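ATP-dependent DNA helicase PIF1 (Candida albicans, PDB 7OTJ) couples ATP hydrolysis to 5'-3' unwinding of DNA, and probably resolves G-quadruplexes and helps maintain nuclear and mitochondrial genome stability. Local coordinates at residues 5-14 with 182-190. Sequence-based numbering, arbitrary orientation.
Sequences SNEQEYVLKQ and RTITLKEIF. With ADP (adenosine-5'-diphosphate), chain E.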
loop_
_atom_site.group_PDB
_atom_site.type_symbol
_atom_site.label_atom_id
_atom_site.label_comp_id
_atom_site.label_asym_id
_atom_site.label_seq_id
_atom_site.Cartn_x
_atom_site.Cartn_y
_atom_site.Cartn_z
ATOM N N SER A 5 18.391 6.447 14.204
ATOM C CA SER A 5 18.545 6.430 15.650
ATOM C C SER A 5 19.316 5.188 16.095
ATOM O O SER A 5 19.522 4.239 15.335
ATOM C CB SER A 5 17.180 6.456 16.331
ATOM O OG SER A 5 16.481 5.255 16.061
ATOM N N ASN A 6 19.714 5.190 17.371
ATOM C CA ASN A 6 20.381 4.020 17.933
ATOM C C ASN A 6 19.438 2.827 18.019
ATOM O O ASN A 6 19.886 1.678 17.943
ATOM C CB ASN A 6 20.949 4.342 19.313
ATOM C CG ASN A 6 21.988 5.444 19.272
ATOM O OD1 ASN A 6 22.667 5.637 18.263
ATOM N ND2 ASN A 6 22.118 6.176 20.374
ATOM N N GLU A 7 18.137 3.074 18.178
ATOM C CA GLU A 7 17.178 1.978 18.100
ATOM C C GLU A 7 17.078 1.441 16.679
ATOM O O GLU A 7 17.066 0.222 16.470
ATOM C CB GLU A 7 15.808 2.433 18.597
ATOM C CG GLU A 7 15.709 2.584 20.100
ATOM C CD GLU A 7 14.288 2.853 20.557
ATOM O OE1 GLU A 7 13.537 3.529 19.816
ATOM O OE2 GLU A 7 13.919 2.383 21.655
ATOM N N GLN A 8 16.995 2.335 15.690
ATOM C CA GLN A 8 16.939 1.898 14.298
ATOM C C GLN A 8 18.213 1.168 13.899
ATOM O O GLN A 8 18.158 0.156 13.193
ATOM C CB GLN A 8 16.694 3.092 13.379
ATOM C CG GLN A 8 15.258 3.618 13.407
ATOM C CD GLN A 8 15.097 4.903 12.610
ATOM O OE1 GLN A 8 15.947 5.793 12.664
ATOM N NE2 GLN A 8 14.003 5.002 11.866
ATOM N N GLU A 9 19.371 1.670 14.336
ATOM C CA GLU A 9 20.627 0.989 14.036
ATOM C C GLU A 9 20.672 -0.397 14.669
ATOM O O GLU A 9 21.197 -1.344 14.069
ATOM C CB GLU A 9 21.814 1.828 14.515
ATOM C CG GLU A 9 22.103 3.077 13.683
ATOM C CD GLU A 9 22.727 2.753 12.339
ATOM O OE1 GLU A 9 23.233 1.622 12.172
ATOM O OE2 GLU A 9 22.714 3.630 11.447
ATOM N N TYR A 10 20.128 -0.539 15.881
ATOM C CA TYR A 10 20.170 -1.835 16.555
ATOM C C TYR A 10 19.352 -2.879 15.806
ATOM O O TYR A 10 19.783 -4.029 15.669
ATOM C CB TYR A 10 19.679 -1.693 17.995
ATOM C CG TYR A 10 19.602 -3.003 18.746
ATOM C CD1 TYR A 10 20.734 -3.563 19.327
ATOM C CD2 TYR A 10 18.396 -3.678 18.876
ATOM C CE1 TYR A 10 20.665 -4.756 20.015
ATOM C CE2 TYR A 10 18.319 -4.874 19.560
ATOM C CZ TYR A 10 19.456 -5.410 20.127
ATOM O OH TYR A 10 19.377 -6.602 20.810
ATOM N N VAL A 11 18.174 -2.494 15.311
ATOM C CA VAL A 11 17.363 -3.390 14.488
ATOM C C VAL A 11 18.123 -3.777 13.228
ATOM O O VAL A 11 18.219 -4.958 12.874
ATOM C CB VAL A 11 16.013 -2.731 14.150
ATOM C CG1 VAL A 11 15.139 -3.668 13.317
ATOM C CG2 VAL A 11 15.298 -2.283 15.416
ATOM N N LEU A 12 18.648 -2.775 12.515
ATOM C CA LEU A 12 19.443 -3.043 11.322
ATOM C C LEU A 12 20.577 -4.015 11.618
ATOM O O LEU A 12 20.836 -4.934 10.832
ATOM C CB LEU A 12 19.991 -1.728 10.768
ATOM C CG LEU A 12 20.997 -1.834 9.624
ATOM C CD1 LEU A 12 20.348 -2.441 8.393
ATOM C CD2 LEU A 12 21.573 -0.473 9.302
ATOM N N LYS A 13 21.244 -3.841 12.764
ATOM C CA LYS A 13 22.320 -4.746 13.165
ATOM C C LYS A 13 21.821 -6.178 13.300
ATOM O O LYS A 13 22.488 -7.120 12.858
ATOM C CB LYS A 13 22.931 -4.271 14.483
ATOM C CG LYS A 13 23.964 -5.213 15.094
ATOM C CD LYS A 13 24.412 -4.711 16.466
ATOM C CE LYS A 13 25.322 -5.705 17.174
ATOM N NZ LYS A 13 26.612 -5.886 16.459
ATOM N N GLN A 14 20.649 -6.360 13.913
ATOM C CA GLN A 14 20.106 -7.703 14.083
ATOM C C GLN A 14 19.727 -8.318 12.744
ATOM O O GLN A 14 20.015 -9.494 12.490
ATOM C CB GLN A 14 18.892 -7.660 15.010
ATOM C CG GLN A 14 19.164 -7.026 16.357
ATOM C CD GLN A 14 20.161 -7.818 17.163
ATOM O OE1 GLN A 14 20.147 -9.049 17.146
ATOM N NE2 GLN A 14 21.041 -7.120 17.870
ATOM N N ARG A 182 12.880 -13.072 17.271
ATOM C CA ARG A 182 13.113 -11.917 18.118
ATOM C C ARG A 182 12.112 -10.842 17.733
ATOM O O ARG A 182 11.715 -10.732 16.571
ATOM C CB ARG A 182 14.552 -11.397 17.974
ATOM C CG ARG A 182 15.061 -10.619 19.178
ATOM C CD ARG A 182 16.194 -9.662 18.802
ATOM N NE ARG A 182 16.936 -9.189 19.965
ATOM C CZ ARG A 182 16.470 -8.332 20.865
ATOM N NH1 ARG A 182 15.241 -7.845 20.788
ATOM N NH2 ARG A 182 17.254 -7.960 21.873
ATOM N N THR A 183 11.669 -10.087 18.730
ATOM C CA THR A 183 10.799 -8.940 18.520
ATOM C C THR A 183 11.464 -7.711 19.116
ATOM O O THR A 183 11.856 -7.718 20.287
ATOM C CB THR A 183 9.418 -9.170 19.137
ATOM O OG1 THR A 183 8.814 -10.318 18.526
ATOM C CG2 THR A 183 8.513 -7.950 18.912
ATOM N N ILE A 184 11.586 -6.658 18.311
ATOM C CA ILE A 184 12.199 -5.406 18.732
ATOM C C ILE A 184 11.180 -4.295 18.532
ATOM O O ILE A 184 10.459 -4.278 17.529
ATOM C CB ILE A 184 13.495 -5.105 17.949
ATOM C CG1 ILE A 184 14.449 -6.299 18.008
ATOM C CG2 ILE A 184 14.172 -3.865 18.500
ATOM C CD1 ILE A 184 15.661 -6.160 17.112
ATOM N N THR A 185 11.108 -3.384 19.497
ATOM C CA THR A 185 10.126 -2.307 19.499
ATOM C C THR A 185 10.839 -0.968 19.374
ATOM O O THR A 185 11.657 -0.615 20.231
ATOM C CB THR A 185 9.273 -2.350 20.768
ATOM O OG1 THR A 185 8.522 -3.574 20.789
ATOM C CG2 THR A 185 8.311 -1.149 20.818
ATOM N N LEU A 186 10.560 -0.252 18.288
ATOM C CA LEU A 186 10.948 1.146 18.171
ATOM C C LEU A 186 9.997 2.018 18.987
ATOM O O LEU A 186 8.777 1.831 18.947
ATOM C CB LEU A 186 10.930 1.581 16.706
ATOM C CG LEU A 186 11.957 0.980 15.753
ATOM C CD1 LEU A 186 11.780 1.560 14.359
ATOM C CD2 LEU A 186 13.358 1.244 16.264
ATOM N N LYS A 187 10.550 2.996 19.708
ATOM C CA LYS A 187 9.751 3.777 20.645
ATOM C C LYS A 187 9.637 5.257 20.312
ATOM O O LYS A 187 8.692 5.896 20.787
ATOM C CB LYS A 187 10.307 3.642 22.072
ATOM C CG LYS A 187 9.960 2.324 22.759
ATOM C CD LYS A 187 11.175 1.736 23.467
ATOM C CE LYS A 187 11.761 2.708 24.485
ATOM N NZ LYS A 187 12.925 2.125 25.212
ATOM N N GLU A 188 10.540 5.821 19.513
ATOM C CA GLU A 188 10.547 7.255 19.246
ATOM C C GLU A 188 9.703 7.568 18.013
ATOM O O GLU A 188 10.011 7.107 16.908
ATOM C CB GLU A 188 11.980 7.750 19.056
ATOM C CG GLU A 188 12.095 9.220 18.697
ATOM C CD GLU A 188 13.524 9.634 18.395
ATOM O OE1 GLU A 188 13.799 10.853 18.388
ATOM O OE2 GLU A 188 14.371 8.743 18.162
ATOM N N ILE A 189 8.676 8.396 18.193
ATOM C CA ILE A 189 7.760 8.756 17.115
ATOM C C ILE A 189 8.316 9.983 16.400
ATOM O O ILE A 189 8.586 11.008 17.031
ATOM C CB ILE A 189 6.346 9.011 17.660
ATOM C CG1 ILE A 189 5.702 7.688 18.069
ATOM C CG2 ILE A 189 5.473 9.743 16.642
ATOM C CD1 ILE A 189 4.346 7.838 18.691
ATOM N N PHE A 190 8.528 9.861 15.088
ATOM C CA PHE A 190 9.082 10.925 14.259
ATOM C C PHE A 190 8.025 11.728 13.513
ATOM O O PHE A 190 8.192 12.939 13.336
ATOM C CB PHE A 190 10.074 10.348 13.240
ATOM C CG PHE A 190 11.334 9.793 13.855
ATOM C CD1 PHE A 190 12.321 10.639 14.335
ATOM C CD2 PHE A 190 11.535 8.424 13.938
ATOM C CE1 PHE A 190 13.478 10.131 14.901
ATOM C CE2 PHE A 190 12.692 7.909 14.498
ATOM C CZ PHE A 190 13.663 8.763 14.980
HETATM P PB ADP E . 6.462 3.990 10.117
HETATM O O1B ADP E . 6.825 3.351 11.444
HETATM O O2B ADP E . 6.738 3.141 8.895
HETATM O O3B ADP E . 5.118 4.673 10.112
HETATM P PA ADP E . 7.905 5.896 8.562
HETATM O O1A ADP E . 9.134 5.163 8.088
HETATM O O2A ADP E . 6.726 6.071 7.641
HETATM O O3A ADP E . 7.470 5.240 9.973
HETATM O "O5'" ADP E . 8.330 7.358 9.072
HETATM C "C5'" ADP E . 7.367 8.402 9.127
HETATM C "C4'" ADP E . 8.092 9.731 9.048
HETATM O "O4'" ADP E . 9.130 9.769 10.027
HETATM C "C3'" ADP E . 8.747 9.893 7.688
HETATM O "O3'" ADP E . 8.290 11.112 7.102
HETATM C "C2'" ADP E . 10.235 9.986 7.952
HETATM O "O2'" ADP E . 10.824 11.032 7.175
HETATM C "C1'" ADP E . 10.329 10.275 9.441
HETATM N N9 ADP E . 11.486 9.574 10.036
HETATM C C8 ADP E . 11.633 8.240 10.116
HETATM N N7 ADP E . 12.803 7.919 10.722
HETATM C C5 ADP E . 13.426 9.068 11.035
HETATM C C6 ADP E . 14.698 9.452 11.692
HETATM N N6 ADP E . 15.566 8.512 12.139
HETATM N N1 ADP E . 14.965 10.772 11.821
HETATM C C2 ADP E . 14.110 11.714 11.378
HETATM N N3 ADP E . 12.941 11.437 10.779
HETATM C C4 ADP E . 12.551 10.158 10.579
#
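Gln8 OE1, on the helix that faces Phe190 and Leu186, accepts from two donors, ADP N6 (2.8 Å, somewhat bent) and Ser5 N (3.0 Å), the latter in the carbonyl plane on a lone pair, with Ser5 OG a weak third. The amide turns NE2 toward ADP N7, to which it gives a weak bond, and toward the carbonyl of Gly30 in the P-loop. Gln8 reads the Hoogsteen edge of adenine, in the manner of the Q motif glutamine of helicases. Ser5 closes a capping box with it, its OG accepting from Gln8 N at 3.0 Å. Phe190 covers the base from one side: ADP C6 lies 3.4 Å above the ring plane, over its centre, while Ser5 CB stands at the ring's edge.

The helix runs nearly antiparallel to strand 182-186, the edge strand of the parallel sheet beside 21-25. In its first turn Glu7, CG anti to the carbonyl carbon (chi1 -74°) and chain extended, reaches past Leu186 so that OE1 accepts Lys187 N nearly straight, on the syn side but tilted 27° out of the carboxylate plane. OE2 lies against the aliphatic part of Lys187 and makes a long salt bridge with its NZ. Leu186 CD2 packs against Glu7 CB (3.6 Å), and beyond it Ile184 fits between Val11, Tyr10 and Gln14, with its CG2 3.6 Å from Val11 CG2. Arg182 NH2 sits at the edge of the Tyr10 ring, near OH but badly angled for a hydrogen bond, while the guanidinium turns one face to Tyr10 CE2, the planes 81° apart.

The apolar middle joins helix to sheet; the polar end is consistent with a preference for adenine, since Gln8 OE1 accepts from the 6-amino group where guanine carries an oxygen, whereas N7 is common to both.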